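Local coordinates for endoglucanase A (Clostridium cellulolyticum, PDB 1EDG), which hydrolyses internal beta-1,4-glucosidic bonds of cellulose as an endoglucanase of glycoside hydrolase family 5, at residues K73-V78 with E366-M371; H123-D126 with F132-S135; N205-T210 with R217-P222. All coordinates share one frame; numbering follows the deposited sequence.

Contact 1. Residues K73-V78 with E366-M371; sequences KGFNTV and EIIDGM
Lys73 and Asp369 meet with their side chains crossing at about a right angle, and the salt bridge runs from Lys73 NZ to Asp369 OD1 at 2.8 Å. OD1 accepts through its syn lone pair. The second oxygen, Asp369 OD2, is hydrogen-bonded to Tyr2 OH and takes another bond from a water that also accepts from Lys73 NZ, so both carboxylate oxygens are engaged. The lysine chain bends at chi2 (-56°) and then runs out extended, which lays its methylenes over Ile368 on the way to the charge. The tightest carbon-carbon approach is Lys73 CD to Ile368 CD1, 3.5 Å, closer than usual for two carbons. The same methyl, Ile368 CD1, approaches the Phe75 ring obliquely, 3.6 Å from CE2, and so touches both the aliphatic part of Lys73 and the ring. Gly74, with positive phi, closes helix 64-73 in a Schellman motif and turns the chain toward strand 77-80 of the TIM barrel. Helix 365-374 thus packs where helix 64-73 hands over to that strand, with Phe362 of strand 361-362 touching Lys73, Phe75 and Ile368, and helix 316-332 lying against Ile367.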
loop_
_atom_site.group_PDB
_atom_site.type_symbol
_atom_site.label_atom_id
_atom_site.label_comp_id
_atom_site.label_asym_id
_atom_site.label_seq_id
_atom_site.Cartn_x
_atom_site.Cartn_y
_atom_site.Cartn_z
ATOM N N LYS A 73 18.556 -5.121 -3.622
ATOM C CA LYS A 73 17.862 -5.746 -4.740
ATOM C C LYS A 73 17.373 -4.755 -5.792
ATOM O O LYS A 73 17.206 -5.118 -6.960
ATOM C CB LYS A 73 16.674 -6.570 -4.246
ATOM C CG LYS A 73 16.874 -8.061 -4.350
ATOM C CD LYS A 73 17.203 -8.487 -5.771
ATOM C CE LYS A 73 17.333 -9.992 -5.863
ATOM N NZ LYS A 73 18.158 -10.404 -7.028
ATOM N N GLY A 74 17.105 -3.521 -5.382
ATOM C CA GLY A 74 16.624 -2.532 -6.331
ATOM C C GLY A 74 15.401 -1.758 -5.865
ATOM O O GLY A 74 15.008 -0.781 -6.507
ATOM N N PHE A 75 14.783 -2.199 -4.773
ATOM C CA PHE A 75 13.614 -1.502 -4.233
ATOM C C PHE A 75 14.077 -0.165 -3.663
ATOM O O PHE A 75 15.150 -0.092 -3.063
ATOM C CB PHE A 75 12.973 -2.325 -3.104
ATOM C CG PHE A 75 12.319 -3.601 -3.565
ATOM C CD1 PHE A 75 11.025 -3.589 -4.085
ATOM C CD2 PHE A 75 12.987 -4.818 -3.463
ATOM C CE1 PHE A 75 10.406 -4.777 -4.496
ATOM C CE2 PHE A 75 12.383 -6.003 -3.867
ATOM C CZ PHE A 75 11.091 -5.987 -4.386
ATOM N N ASN A 76 13.301 0.897 -3.859
ATOM C CA ASN A 76 13.689 2.196 -3.309
ATOM C C ASN A 76 12.622 2.777 -2.369
ATOM O O ASN A 76 12.760 3.894 -1.862
ATOM C CB ASN A 76 14.030 3.198 -4.415
ATOM C CG ASN A 76 14.861 4.376 -3.905
ATOM O OD1 ASN A 76 15.755 4.202 -3.075
ATOM N ND2 ASN A 76 14.574 5.569 -4.394
ATOM N N THR A 77 11.589 1.989 -2.094
ATOM C CA THR A 77 10.504 2.431 -1.220
ATOM C C THR A 77 10.024 1.285 -0.342
ATOM O O THR A 77 9.888 0.155 -0.807
ATOM C CB THR A 77 9.301 2.927 -2.063
ATOM O OG1 THR A 77 9.731 3.994 -2.920
ATOM C CG2 THR A 77 8.165 3.420 -1.165
ATOM N N VAL A 78 9.805 1.568 0.936
ATOM C CA VAL A 78 9.280 0.558 1.847
ATOM C C VAL A 78 7.981 1.096 2.443
ATOM O O VAL A 78 7.942 2.233 2.925
ATOM C CB VAL A 78 10.246 0.256 3.030
ATOM C CG1 VAL A 78 9.614 -0.776 3.963
ATOM C CG2 VAL A 78 11.584 -0.253 2.513
ATOM N N GLU A 366 13.520 -14.914 -9.242
ATOM C CA GLU A 366 13.161 -14.634 -10.636
ATOM C C GLU A 366 11.978 -13.670 -10.724
ATOM O O GLU A 366 11.941 -12.805 -11.599
ATOM C CB GLU A 366 12.829 -15.915 -11.400
ATOM C CG GLU A 366 13.990 -16.895 -11.550
ATOM C CD GLU A 366 14.050 -17.940 -10.445
ATOM O OE1 GLU A 366 13.461 -17.730 -9.358
ATOM O OE2 GLU A 366 14.683 -18.991 -10.678
ATOM N N ILE A 367 11.017 -13.813 -9.810
ATOM C CA ILE A 367 9.847 -12.936 -9.798
ATOM C C ILE A 367 10.288 -11.507 -9.511
ATOM O O ILE A 367 9.951 -10.583 -10.253
ATOM C CB ILE A 367 8.816 -13.357 -8.716
ATOM C CG1 ILE A 367 8.202 -14.717 -9.063
ATOM C CG2 ILE A 367 7.720 -12.290 -8.584
ATOM C CD1 ILE A 367 7.305 -15.285 -7.960
ATOM N N ILE A 368 11.096 -11.331 -8.470
ATOM C CA ILE A 368 11.537 -9.990 -8.107
ATOM C C ILE A 368 12.514 -9.360 -9.118
ATOM O O ILE A 368 12.494 -8.141 -9.332
ATOM C CB ILE A 368 12.013 -9.897 -6.610
ATOM C CG1 ILE A 368 13.499 -9.619 -6.502
ATOM C CG2 ILE A 368 11.576 -11.115 -5.809
ATOM C CD1 ILE A 368 13.784 -8.164 -6.323
ATOM N N ASP A 369 13.325 -10.182 -9.782
ATOM C CA ASP A 369 14.252 -9.655 -10.787
ATOM C C ASP A 369 13.465 -9.178 -12.007
ATOM O O ASP A 369 13.847 -8.203 -12.654
ATOM C CB ASP A 369 15.300 -10.702 -11.179
ATOM C CG ASP A 369 16.316 -10.944 -10.075
ATOM O OD1 ASP A 369 16.453 -10.072 -9.190
ATOM O OD2 ASP A 369 16.977 -12.003 -10.078
ATOM N N GLY A 370 12.359 -9.861 -12.298
ATOM C CA GLY A 370 11.497 -9.476 -13.403
ATOM C C GLY A 370 10.845 -8.133 -13.096
ATOM O O GLY A 370 10.719 -7.271 -13.971
ATOM N N MET A 371 10.451 -7.939 -11.837
ATOM C CA MET A 371 9.838 -6.681 -11.411
ATOM C C MET A 371 10.832 -5.519 -11.488
ATOM O O MET A 371 10.497 -4.440 -11.973
ATOM C CB MET A 371 9.288 -6.799 -9.988
ATOM C CG MET A 371 8.108 -7.747 -9.870
ATOM S SD MET A 371 7.568 -7.933 -8.156
ATOM C CE MET A 371 6.880 -6.288 -7.822
HETATM O O HOH W 1 19.173 -12.817 -8.522
#

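Contact 2. Residues H123-D126 with F132-S135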
loop_
_atom_site.group_PDB
_atom_site.type_symbol
_atom_site.label_atom_id
_atom_site.label_comp_id
_atom_site.label_asym_id
_atom_site.label_seq_id
_atom_site.Cartn_x
_atom_site.Cartn_y
_atom_site.Cartn_z
ATOM N N HIS A 123 -5.100 -1.866 9.914
ATOM C CA HIS A 123 -6.309 -2.556 10.374
ATOM C C HIS A 123 -6.917 -1.806 11.562
ATOM O O HIS A 123 -6.943 -2.306 12.693
ATOM C CB HIS A 123 -5.992 -4.009 10.754
ATOM C CG HIS A 123 -5.567 -4.865 9.596
ATOM N ND1 HIS A 123 -4.468 -5.699 9.649
ATOM C CD2 HIS A 123 -6.119 -5.050 8.373
ATOM C CE1 HIS A 123 -4.366 -6.365 8.512
ATOM N NE2 HIS A 123 -5.355 -5.990 7.721
ATOM N N ASP A 124 -7.378 -0.584 11.298
ATOM C CA ASP A 124 -7.967 0.255 12.332
ATOM C C ASP A 124 -9.444 0.564 12.099
ATOM O O ASP A 124 -9.978 1.517 12.665
ATOM C CB ASP A 124 -7.157 1.542 12.495
ATOM C CG ASP A 124 -5.823 1.311 13.190
ATOM O OD1 ASP A 124 -5.674 0.269 13.866
ATOM O OD2 ASP A 124 -4.932 2.181 13.089
ATOM N N VAL A 125 -10.087 -0.221 11.238
ATOM C CA VAL A 125 -11.512 -0.052 10.972
ATOM C C VAL A 125 -12.180 -0.878 12.073
ATOM O O VAL A 125 -12.228 -2.109 11.988
ATOM C CB VAL A 125 -11.924 -0.620 9.585
ATOM C CG1 VAL A 125 -13.407 -0.335 9.316
ATOM C CG2 VAL A 125 -11.065 -0.023 8.482
ATOM N N ASP A 126 -12.649 -0.197 13.113
ATOM C CA ASP A 126 -13.273 -0.841 14.261
ATOM C C ASP A 126 -14.179 0.199 14.911
ATOM O O ASP A 126 -13.705 1.241 15.360
ATOM C CB ASP A 126 -12.181 -1.259 15.251
ATOM C CG ASP A 126 -12.712 -2.102 16.393
ATOM O OD1 ASP A 126 -13.461 -1.578 17.239
ATOM O OD2 ASP A 126 -12.377 -3.300 16.448
ATOM N N PHE A 132 -14.889 3.920 11.624
ATOM C CA PHE A 132 -15.797 3.100 10.824
ATOM C C PHE A 132 -16.471 4.113 9.911
ATOM O O PHE A 132 -17.127 5.045 10.380
ATOM C CB PHE A 132 -16.828 2.373 11.696
ATOM C CG PHE A 132 -17.555 1.275 10.973
ATOM C CD1 PHE A 132 -17.006 -0.003 10.889
ATOM C CD2 PHE A 132 -18.772 1.520 10.343
ATOM C CE1 PHE A 132 -17.661 -1.021 10.184
ATOM C CE2 PHE A 132 -19.432 0.505 9.636
ATOM C CZ PHE A 132 -18.875 -0.764 9.558
ATOM N N PRO A 133 -16.280 3.967 8.591
ATOM C CA PRO A 133 -16.838 4.863 7.572
ATOM C C PRO A 133 -18.343 4.822 7.294
ATOM O O PRO A 133 -18.769 4.367 6.234
ATOM C CB PRO A 133 -16.021 4.499 6.334
ATOM C CG PRO A 133 -15.860 3.030 6.487
ATOM C CD PRO A 133 -15.499 2.885 7.960
ATOM N N SER A 134 -19.134 5.288 8.255
ATOM C CA SER A 134 -20.585 5.372 8.100
ATOM C C SER A 134 -21.011 6.560 8.957
ATOM O O SER A 134 -20.336 6.899 9.935
ATOM C CB SER A 134 -21.296 4.077 8.521
ATOM O OG SER A 134 -21.369 3.934 9.928
ATOM N N SER A 135 -22.097 7.221 8.568
ATOM C CA SER A 135 -22.574 8.401 9.286
ATOM C C SER A 135 -22.790 8.247 10.787
ATOM O O SER A 135 -22.460 9.153 11.557
ATOM C CB SER A 135 -23.835 8.955 8.621
ATOM O OG SER A 135 -23.521 9.526 7.363
#
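The long loop that follows strand 116-120 of the TIM barrel and leads to helix 138-155 folds back on itself here, bringing Val125 against Phe132 and Pro133. It leaves the C-terminal end of its strand, the side of the barrel that carries the active site in family 5 enzymes, so the contact probably shapes a loop on the catalytic face. The backbones come close at this point, with the CA atoms of Val125 and Phe132 5.3 Å apart, yet the two segments exchange no hydrogen bond and meet through carbon alone. One methyl carries the contact. Val125 CG1, set anti to the backbone N (chi1 -176°), lies 3.9 Å from Phe132 CD1, approaching the ring obliquely. It also reaches Pro133 CD at 4.1 Å, the valine and proline side chains crossing at about a right angle. The single branch is therefore shared between an aromatic CH and the proline ring. Pro133 stands at the centre of an inverse gamma turn, closed by Ser134 N bonding to Phe132 O at 2.9 Å; Ser134 OG lies at the edge of the Phe132 ring, in its plane. The ring of Phe132 also receives a cation-pi contact from Lys127. A backbone hydrogen bond between Asp124 and Tyr131 ties the two limbs of the loop together just beside the contact. Helix 138-155 holds the loop through Ser141 OG, which bonds to Phe132 N, and helix 187-209 adjoins its second limb, with Ile196 against Pro133 and Ser192 OG bonded to Pro133 O.

Contact 3. Residues N205-T210 with R217-P222; sequences NTVRAT and RYLMCP
Two bends in Arg208, at chi2 (81°) and chi3 (-108°), swing its guanidinium toward Arg217 and Leu219, although the side chain does not set out from the helix in that direction. NH2 then donates to Arg217 O at 2.6 Å, a short bond. The oxygen lies only 10° out of the guanidinium plane, and the nitrogen in turn lies in the carbonyl plane, on a lone pair of that oxygen. Leu219 comes from the opposite direction and sets CD1 over one face of the guanidinium, offset toward the rim and 3.4 Å from NH1. The flat group is thus gripped at its edge by a carbonyl and covered on a face by a methyl. Its other bonds fix its rotation further: NH2 also reaches Asn214 O, and NH1 forms a salt bridge with Asp241, which probably balances this buried charge. This is the joint between helix 187-209 and strand 219-222 of the eight-stranded TIM barrel, where the outer helix turns back into the next parallel strand. Beside the guanidinium, Val207 and Leu219 run alongside each other, pointing opposite ways, with Val207 CG1 4.1 Å from Leu219 CD2; Phe165 of the adjacent strand 163-166 touches both. Near the end of segment 205-210, Val207 O accepts from both Thr210 N and Thr210 OG1, the hydroxyl bond being 2.7 Å long. The Arg217 guanidinium points elsewhere, bonding to Asn214, Tyr159 O and Leu163 O and making a cation-pi contact with Phe165.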
loop_
_atom_site.group_PDB
_atom_site.type_symbol
_atom_site.label_atom_id
_atom_site.label_comp_id
_atom_site.label_asym_id
_atom_site.label_seq_id
_atom_site.Cartn_x
_atom_site.Cartn_y
_atom_site.Cartn_z
ATOM N N ASN A 205 -6.126 17.998 6.593
ATOM C CA ASN A 205 -6.178 19.208 7.413
ATOM C C ASN A 205 -5.335 19.109 8.673
ATOM O O ASN A 205 -4.597 20.042 9.006
ATOM C CB ASN A 205 -7.623 19.554 7.778
ATOM C CG ASN A 205 -8.415 20.064 6.588
ATOM O OD1 ASN A 205 -7.839 20.417 5.560
ATOM N ND2 ASN A 205 -9.731 20.096 6.716
ATOM N N THR A 206 -5.434 17.976 9.360
ATOM C CA THR A 206 -4.681 17.748 10.594
ATOM C C THR A 206 -3.168 17.775 10.363
ATOM O O THR A 206 -2.431 18.444 11.089
ATOM C CB THR A 206 -5.088 16.406 11.242
ATOM O OG1 THR A 206 -6.487 16.441 11.550
ATOM C CG2 THR A 206 -4.292 16.147 12.517
ATOM N N VAL A 207 -2.703 17.049 9.350
ATOM C CA VAL A 207 -1.278 17.008 9.047
ATOM C C VAL A 207 -0.745 18.389 8.637
ATOM O O VAL A 207 0.275 18.852 9.155
ATOM C CB VAL A 207 -0.976 15.957 7.941
ATOM C CG1 VAL A 207 0.489 16.011 7.531
ATOM C CG2 VAL A 207 -1.331 14.559 8.443
ATOM N N ARG A 208 -1.453 19.049 7.724
ATOM C CA ARG A 208 -1.059 20.369 7.237
ATOM C C ARG A 208 -0.985 21.416 8.349
ATOM O O ARG A 208 -0.106 22.274 8.341
ATOM C CB ARG A 208 -2.045 20.847 6.168
ATOM C CG ARG A 208 -1.490 20.920 4.774
ATOM C CD ARG A 208 -1.470 19.586 4.076
ATOM N NE ARG A 208 -0.111 19.082 3.959
ATOM C CZ ARG A 208 0.394 18.458 2.894
ATOM N NH1 ARG A 208 -0.323 18.248 1.801
ATOM N NH2 ARG A 208 1.623 17.983 2.959
ATOM N N ALA A 209 -1.903 21.337 9.304
ATOM C CA ALA A 209 -1.951 22.288 10.413
ATOM C C ALA A 209 -0.696 22.301 11.282
ATOM O O ALA A 209 -0.419 23.298 11.954
ATOM C CB ALA A 209 -3.187 22.032 11.274
ATOM N N THR A 210 0.068 21.210 11.268
ATOM C CA THR A 210 1.285 21.149 12.074
ATOM C C THR A 210 2.439 21.922 11.434
ATOM O O THR A 210 3.488 22.091 12.050
ATOM C CB THR A 210 1.710 19.683 12.413
ATOM O OG1 THR A 210 2.086 18.986 11.217
ATOM C CG2 THR A 210 0.563 18.934 13.079
ATOM N N ARG A 217 4.861 17.791 2.614
ATOM C CA ARG A 217 5.093 16.397 2.234
ATOM C C ARG A 217 3.935 15.803 1.428
ATOM O O ARG A 217 2.830 16.339 1.424
ATOM C CB ARG A 217 5.418 15.528 3.466
ATOM C CG ARG A 217 4.229 15.004 4.249
ATOM C CD ARG A 217 4.662 14.002 5.338
ATOM N NE ARG A 217 5.342 14.661 6.455
ATOM C CZ ARG A 217 6.664 14.722 6.611
ATOM N NH1 ARG A 217 7.479 14.148 5.727
ATOM N NH2 ARG A 217 7.179 15.408 7.624
ATOM N N TYR A 218 4.210 14.730 0.695
ATOM C CA TYR A 218 3.182 14.058 -0.091
ATOM C C TYR A 218 2.294 13.216 0.827
ATOM O O TYR A 218 2.784 12.601 1.786
ATOM C CB TYR A 218 3.820 13.170 -1.164
ATOM C CG TYR A 218 4.365 13.941 -2.340
ATOM C CD1 TYR A 218 5.645 14.489 -2.306
ATOM C CD2 TYR A 218 3.591 14.137 -3.481
ATOM C CE1 TYR A 218 6.143 15.217 -3.385
ATOM C CE2 TYR A 218 4.072 14.864 -4.560
ATOM C CZ TYR A 218 5.345 15.399 -4.509
ATOM O OH TYR A 218 5.819 16.118 -5.581
ATOM N N LEU A 219 0.996 13.206 0.540
ATOM C CA LEU A 219 0.023 12.451 1.316
ATOM C C LEU A 219 -0.744 11.518 0.379
ATOM O O LEU A 219 -1.004 11.876 -0.764
ATOM C CB LEU A 219 -0.955 13.413 2.009
ATOM C CG LEU A 219 -0.343 14.516 2.884
ATOM C CD1 LEU A 219 -1.433 15.427 3.445
ATOM C CD2 LEU A 219 0.468 13.901 4.025
ATOM N N MET A 220 -1.102 10.329 0.858
ATOM C CA MET A 220 -1.841 9.364 0.047
ATOM C C MET A 220 -3.266 9.184 0.557
ATOM O O MET A 220 -3.498 9.089 1.768
ATOM C CB MET A 220 -1.129 8.006 0.041
ATOM C CG MET A 220 0.147 7.976 -0.780
ATOM S SD MET A 220 1.146 6.486 -0.473
ATOM C CE MET A 220 0.077 5.189 -1.118
ATOM N N CYS A 221 -4.210 9.095 -0.379
ATOM C CA CYS A 221 -5.618 8.927 -0.046
ATOM C C CYS A 221 -6.289 7.869 -0.917
ATOM O O CYS A 221 -6.174 7.909 -2.147
ATOM C CB CYS A 221 -6.367 10.252 -0.234
ATOM S SG CYS A 221 -5.772 11.604 0.788
ATOM N N PRO A 222 -6.925 6.862 -0.293
ATOM C CA PRO A 222 -7.616 5.793 -1.009
ATOM C C PRO A 222 -9.117 6.103 -1.102
ATOM O O PRO A 222 -9.620 7.009 -0.419
ATOM C CB PRO A 222 -7.393 4.585 -0.103
ATOM C CG PRO A 222 -7.501 5.190 1.253
ATOM C CD PRO A 222 -6.713 6.484 1.123
#

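In the fold
All three contacts belong to one TIM barrel. The segments of contact 1 lie 288 residues apart in sequence and join the turn leading into the second strand, 77-80, to the late helix 365-374; contacts 2 and 3 fall between them, one after the other. Contact 3 includes Leu219 of the fifth strand. Centres of contacts 1 and 2 are 33 Å apart, on opposite sides of the chain's centre; contacts 1 and 3 are 28 Å apart, contacts 2 and 3 19 Å. Helix 187-209 connects the latter pair: its early turns adjoin the loop and its C-terminal part supplies one side of contact 3. Contacts 1 and 3 thus sit where the chain enters barrel strands, whereas contact 2 shapes a loop leaving one, on the side where family 5 active sites lie.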